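Local coordinates for xylulose kinase (Bifidobacterium adolescentis ATCC 15703, PDB 3I8B), which probably phosphorylates D-xylulose with ATP to give D-xylulose 5-phosphate, as an FGGY-family carbohydrate kinase of the actin-like ATPase clan, at residues N210-D215 with P240-P245; I161-L166 with E190-D195. One frame throughout, in Å; residues are numbered along the deposited sequence.

Interaction 1: N210-D215 with P240-P245. With MG (magnesium ion), chain B.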
# COMPACT_ATOMS: atom_id res chain seq x y z
N ASN A 210 15.85 -8.21 -7.37
CA ASN A 210 15.47 -9.29 -6.46
C ASN A 210 16.53 -9.55 -5.38
O ASN A 210 16.92 -10.69 -5.14
CB ASN A 210 15.14 -10.58 -7.23
CG ASN A 210 14.46 -11.62 -6.36
OD1 ASN A 210 13.68 -11.29 -5.47
ND2 ASN A 210 14.76 -12.89 -6.60
N GLU A 211 16.98 -8.48 -4.73
CA GLU A 211 17.99 -8.59 -3.69
C GLU A 211 17.55 -7.94 -2.40
O GLU A 211 17.16 -6.75 -2.38
CB GLU A 211 19.30 -7.90 -4.13
CG GLU A 211 19.80 -8.29 -5.50
CD GLU A 211 20.65 -9.55 -5.48
OE1 GLU A 211 21.64 -9.61 -6.26
OE2 GLU A 211 20.34 -10.47 -4.69
N TYR A 212 17.67 -8.68 -1.31
CA TYR A 212 17.66 -8.06 0.02
C TYR A 212 18.97 -7.32 0.25
O TYR A 212 20.05 -7.82 -0.09
CB TYR A 212 17.49 -9.12 1.11
CG TYR A 212 16.07 -9.61 1.28
CD1 TYR A 212 15.05 -8.74 1.59
CD2 TYR A 212 15.77 -10.96 1.17
CE1 TYR A 212 13.74 -9.19 1.76
CE2 TYR A 212 14.47 -11.42 1.34
CZ TYR A 212 13.46 -10.53 1.63
OH TYR A 212 12.17 -10.99 1.81
N ARG A 213 18.86 -6.11 0.80
CA ARG A 213 20.01 -5.28 1.12
C ARG A 213 20.31 -5.43 2.62
O ARG A 213 19.90 -4.61 3.44
CB ARG A 213 19.70 -3.82 0.77
CG ARG A 213 19.65 -3.56 -0.73
CD ARG A 213 21.05 -3.61 -1.34
NE ARG A 213 21.97 -2.67 -0.68
CZ ARG A 213 22.20 -1.42 -1.08
NH1 ARG A 213 21.61 -0.94 -2.17
NH2 ARG A 213 23.04 -0.66 -0.41
N ARG A 214 21.03 -6.49 2.96
CA ARG A 214 21.32 -6.79 4.35
C ARG A 214 22.25 -5.76 4.97
O ARG A 214 22.31 -5.63 6.18
CB ARG A 214 21.89 -8.21 4.47
CG ARG A 214 20.83 -9.30 4.24
CD ARG A 214 21.45 -10.69 4.12
NE ARG A 214 20.42 -11.69 3.82
CZ ARG A 214 19.70 -12.32 4.74
NH1 ARG A 214 19.88 -12.06 6.04
NH2 ARG A 214 18.78 -13.20 4.38
N ASP A 215 22.98 -5.02 4.12
CA ASP A 215 23.81 -3.92 4.60
C ASP A 215 22.99 -2.75 5.18
O ASP A 215 23.44 -2.05 6.08
CB ASP A 215 24.73 -3.40 3.48
CG ASP A 215 23.97 -2.95 2.24
OD1 ASP A 215 23.08 -3.70 1.76
OD2 ASP A 215 24.27 -1.85 1.72
N PRO A 240 12.06 -13.56 4.60
CA PRO A 240 11.25 -14.48 3.78
C PRO A 240 11.72 -14.60 2.32
O PRO A 240 12.09 -13.61 1.70
CB PRO A 240 9.83 -13.88 3.85
CG PRO A 240 9.85 -13.02 5.11
CD PRO A 240 11.26 -12.49 5.21
N THR A 241 11.70 -15.83 1.80
CA THR A 241 11.97 -16.11 0.40
C THR A 241 10.95 -15.39 -0.45
O THR A 241 9.75 -15.60 -0.29
CB THR A 241 11.82 -17.61 0.08
OG1 THR A 241 12.64 -18.36 0.97
CG2 THR A 241 12.27 -17.89 -1.34
N VAL A 242 11.44 -14.58 -1.37
CA VAL A 242 10.57 -13.79 -2.22
C VAL A 242 10.10 -14.64 -3.40
O VAL A 242 10.90 -15.03 -4.26
CB VAL A 242 11.27 -12.51 -2.68
CG1 VAL A 242 10.34 -11.68 -3.59
CG2 VAL A 242 11.70 -11.69 -1.46
N LEU A 243 8.81 -14.96 -3.43
CA LEU A 243 8.30 -15.83 -4.49
C LEU A 243 7.89 -15.02 -5.71
O LEU A 243 7.53 -13.85 -5.60
CB LEU A 243 7.10 -16.64 -4.00
CG LEU A 243 7.34 -17.56 -2.80
CD1 LEU A 243 6.04 -18.26 -2.42
CD2 LEU A 243 8.44 -18.57 -3.12
N GLY A 244 7.94 -15.65 -6.88
CA GLY A 244 7.37 -15.05 -8.07
C GLY A 244 5.86 -14.95 -7.94
O GLY A 244 5.25 -15.67 -7.14
N PRO A 245 5.25 -14.08 -8.75
CA PRO A 245 3.82 -13.76 -8.76
C PRO A 245 2.90 -14.99 -8.88
O PRO A 245 1.79 -14.97 -8.33
CB PRO A 245 3.68 -12.86 -9.99
CG PRO A 245 4.85 -13.24 -10.87
CD PRO A 245 5.96 -13.42 -9.86
MG MG B . 12.09 -19.32 3.20
O HOH W 1 13.43 -14.95 -4.74
O HOH W 2 13.12 -17.71 4.51

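Interaction 2: I161-L166 with E190-D195. With MG (magnesium ion), chain B.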
# COMPACT_ATOMS: atom_id res chain seq x y z
N ILE A 161 16.53 -10.82 17.53
CA ILE A 161 15.93 -11.04 16.21
C ILE A 161 16.58 -12.22 15.51
O ILE A 161 17.79 -12.22 15.29
CB ILE A 161 16.05 -9.78 15.34
CG1 ILE A 161 15.32 -8.61 15.99
CG2 ILE A 161 15.46 -10.03 13.94
CD1 ILE A 161 15.14 -7.41 15.10
N ALA A 162 15.79 -13.25 15.19
CA ALA A 162 16.23 -14.33 14.31
C ALA A 162 15.58 -14.25 12.93
O ALA A 162 16.10 -14.80 11.95
CB ALA A 162 15.97 -15.68 14.96
N ALA A 163 14.44 -13.57 12.84
CA ALA A 163 13.75 -13.39 11.57
C ALA A 163 12.93 -12.10 11.58
O ALA A 163 12.40 -11.69 12.60
CB ALA A 163 12.84 -14.62 11.24
N ILE A 164 12.83 -11.46 10.42
CA ILE A 164 11.94 -10.31 10.28
C ILE A 164 10.98 -10.63 9.15
O ILE A 164 11.41 -11.08 8.10
CB ILE A 164 12.71 -9.04 9.89
CG1 ILE A 164 13.95 -8.84 10.78
CG2 ILE A 164 11.79 -7.83 9.98
CD1 ILE A 164 14.85 -7.71 10.30
N CYS A 165 9.68 -10.39 9.36
CA CYS A 165 8.70 -10.60 8.30
C CYS A 165 7.52 -9.65 8.41
O CYS A 165 7.37 -8.91 9.38
CB CYS A 165 8.22 -12.07 8.27
SG CYS A 165 7.24 -12.52 9.73
N LEU A 166 6.70 -9.62 7.37
CA LEU A 166 5.56 -8.71 7.31
C LEU A 166 4.28 -9.44 7.73
O LEU A 166 4.28 -10.67 7.85
CB LEU A 166 5.45 -8.10 5.92
CG LEU A 166 6.21 -6.76 5.76
CD1 LEU A 166 7.68 -6.83 6.23
CD2 LEU A 166 6.13 -6.29 4.32
N GLU A 190 12.97 -20.68 8.28
CA GLU A 190 13.22 -20.69 6.84
C GLU A 190 12.01 -21.06 6.01
O GLU A 190 12.05 -20.92 4.81
CB GLU A 190 14.38 -21.61 6.47
CG GLU A 190 15.74 -21.07 6.90
CD GLU A 190 16.30 -19.97 5.97
OE1 GLU A 190 15.58 -19.55 5.02
OE2 GLU A 190 17.46 -19.55 6.20
N ALA A 191 10.93 -21.54 6.63
CA ALA A 191 9.71 -21.79 5.88
C ALA A 191 9.01 -20.48 5.50
O ALA A 191 8.08 -20.48 4.69
CB ALA A 191 8.75 -22.70 6.66
N LEU A 192 9.44 -19.36 6.10
CA LEU A 192 8.86 -18.06 5.77
C LEU A 192 8.98 -17.72 4.27
O LEU A 192 10.03 -17.89 3.67
CB LEU A 192 9.49 -16.95 6.61
CG LEU A 192 9.05 -16.83 8.07
CD1 LEU A 192 10.05 -16.03 8.92
CD2 LEU A 192 7.67 -16.20 8.14
N PHE A 193 7.91 -17.21 3.68
CA PHE A 193 7.94 -16.76 2.30
C PHE A 193 7.16 -15.45 2.17
O PHE A 193 6.34 -15.08 3.03
CB PHE A 193 7.39 -17.84 1.36
CG PHE A 193 5.93 -18.13 1.57
CD1 PHE A 193 4.97 -17.30 1.02
CD2 PHE A 193 5.52 -19.21 2.33
CE1 PHE A 193 3.61 -17.56 1.21
CE2 PHE A 193 4.19 -19.47 2.54
CZ PHE A 193 3.23 -18.65 1.98
N THR A 194 7.45 -14.72 1.10
CA THR A 194 6.71 -13.50 0.82
C THR A 194 6.57 -13.31 -0.70
O THR A 194 6.89 -14.22 -1.45
CB THR A 194 7.38 -12.30 1.48
OG1 THR A 194 6.51 -11.17 1.45
CG2 THR A 194 8.70 -11.95 0.78
N ASP A 195 6.05 -12.17 -1.14
CA ASP A 195 6.04 -11.86 -2.57
C ASP A 195 6.78 -10.54 -2.85
O ASP A 195 7.21 -9.86 -1.92
CB ASP A 195 4.61 -11.79 -3.12
CG ASP A 195 3.99 -10.40 -2.96
OD1 ASP A 195 3.40 -9.90 -3.96
OD2 ASP A 195 4.07 -9.82 -1.85
MG MG B . 12.09 -19.32 3.20
O HOH W 2 13.12 -17.71 4.51

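Interaction 1: N210-D215 with P240-P245
Tyr212 reaches from 210-215 to Pro240 and Val242, and shows how one phenol can serve as both a polar and an apolar bridge. At its CB the side chain already heads for 240-245; with CG anti to the carbonyl carbon (chi1 -78°), the ring carries its hydroxyl to the other segment. Along one edge, CE2 comes 3.3 Å from Pro240 O, which lies near the ring plane. CZ, the next atom out, packs 3.7 Å from Val242 CG2, a methyl placed obliquely to the ring. At the tip, OH donates a short hydrogen bond of 2.6 Å to Pro240 O, in the carbonyl plane and on a lone pair, with a C=O...donor angle of 143°. The same oxygen lies 3.4 Å from Val242 CG2, so the polar bond is flanked by a methyl. A phenylalanine here would probably keep much of the ring packing but leave the Pro240 carbonyl without this donor.

Tyr212 stands on strand 211-212, which pairs antiparallel with strand 205-206, the ladder interrupted by a G1 beta bulge in which Asn210 and Glu211 both face Asp206. The ring also meets Tyr205 edge-to-face. At the bulge, the side chains of Asn210 and Val242 lie alongside each other, running in opposite directions, with Asn210 OD1 3.9 Å from Val242 CG1 while hydrogen-bonding to Tyr205 OH. Asn210 ND2 turns to a water at 3.1 Å, which in turn donates to Val242 O at 2.6 Å. Between Pro240 and Val242, the Thr241 side chain points away from 210-215, and its OG1 binds the magnesium ion at 2.5 Å.

Interaction 2: I161-L166 with E190-D195
Leu192 sets one methyl against Ala163 and the other against Cys165, alternate residues of strand 163-165, an example of how the two-residue repeat of a strand can match the fork of a leucine. Ala163 and Cys165 both turn their side chains toward 190-195, whereas Ile164 between them points away. CD1 of Leu192 touches Ala163 CB at 3.9 Å, and CD2 reaches Cys165 SG at 4.0 Å. With chi1 at -76°, CG lies anti to the carbonyl carbon of Leu192, which points the fork at the strand and leaves the C=O directed to the metal.

Cys165 meets the second prong with more than its sulfur, for Cys165 CB also lies 4.2 Å from Leu192 CD2. The contact between the segments is wholly apolar, and all three residues are buried. Trp170 and Trp173 of helix 167-175 add to the packing, the first against Cys165 and the second against Leu192. Ala163 also belongs to a classic beta bulge, for it and Ala162 both face Leu80 of the adjoining strand 78-80.

While its side chain is held in this apolar layer, the backbone of Leu192 serves a metal: its O binds magnesium at 2.5 Å, and Glu190 O does so at 2.3 Å. Glu190 OE1 acts from the second shell, accepting a hydrogen bond from a water that is itself a ligand of the ion. Thr241 OG1 is the remaining protein ligand, completing a magnesium site made by two main-chain carbonyls, a threonine hydroxyl and a water.

Both interactions lie in the N-terminal FGGY domain, on the same side of the chain's centre, with their own centres about 10 Å apart. Along the chain, both segments of interaction 2 precede those of interaction 1. What unites them is a two-stranded parallel sheet, in which strand 193-195 of interaction 2 runs beside strand 241-243 of interaction 1; Thr194 N and O lie 2.8 Å from Thr241 O and 2.9 Å from Leu243 N, respectively, as probable hydrogen bonds. Pro240 packs against Ile164 and Phe193. The magnesium ion draws ligands from both contacts, so sheet and metal together tie sequence-distant segments into one part of the domain.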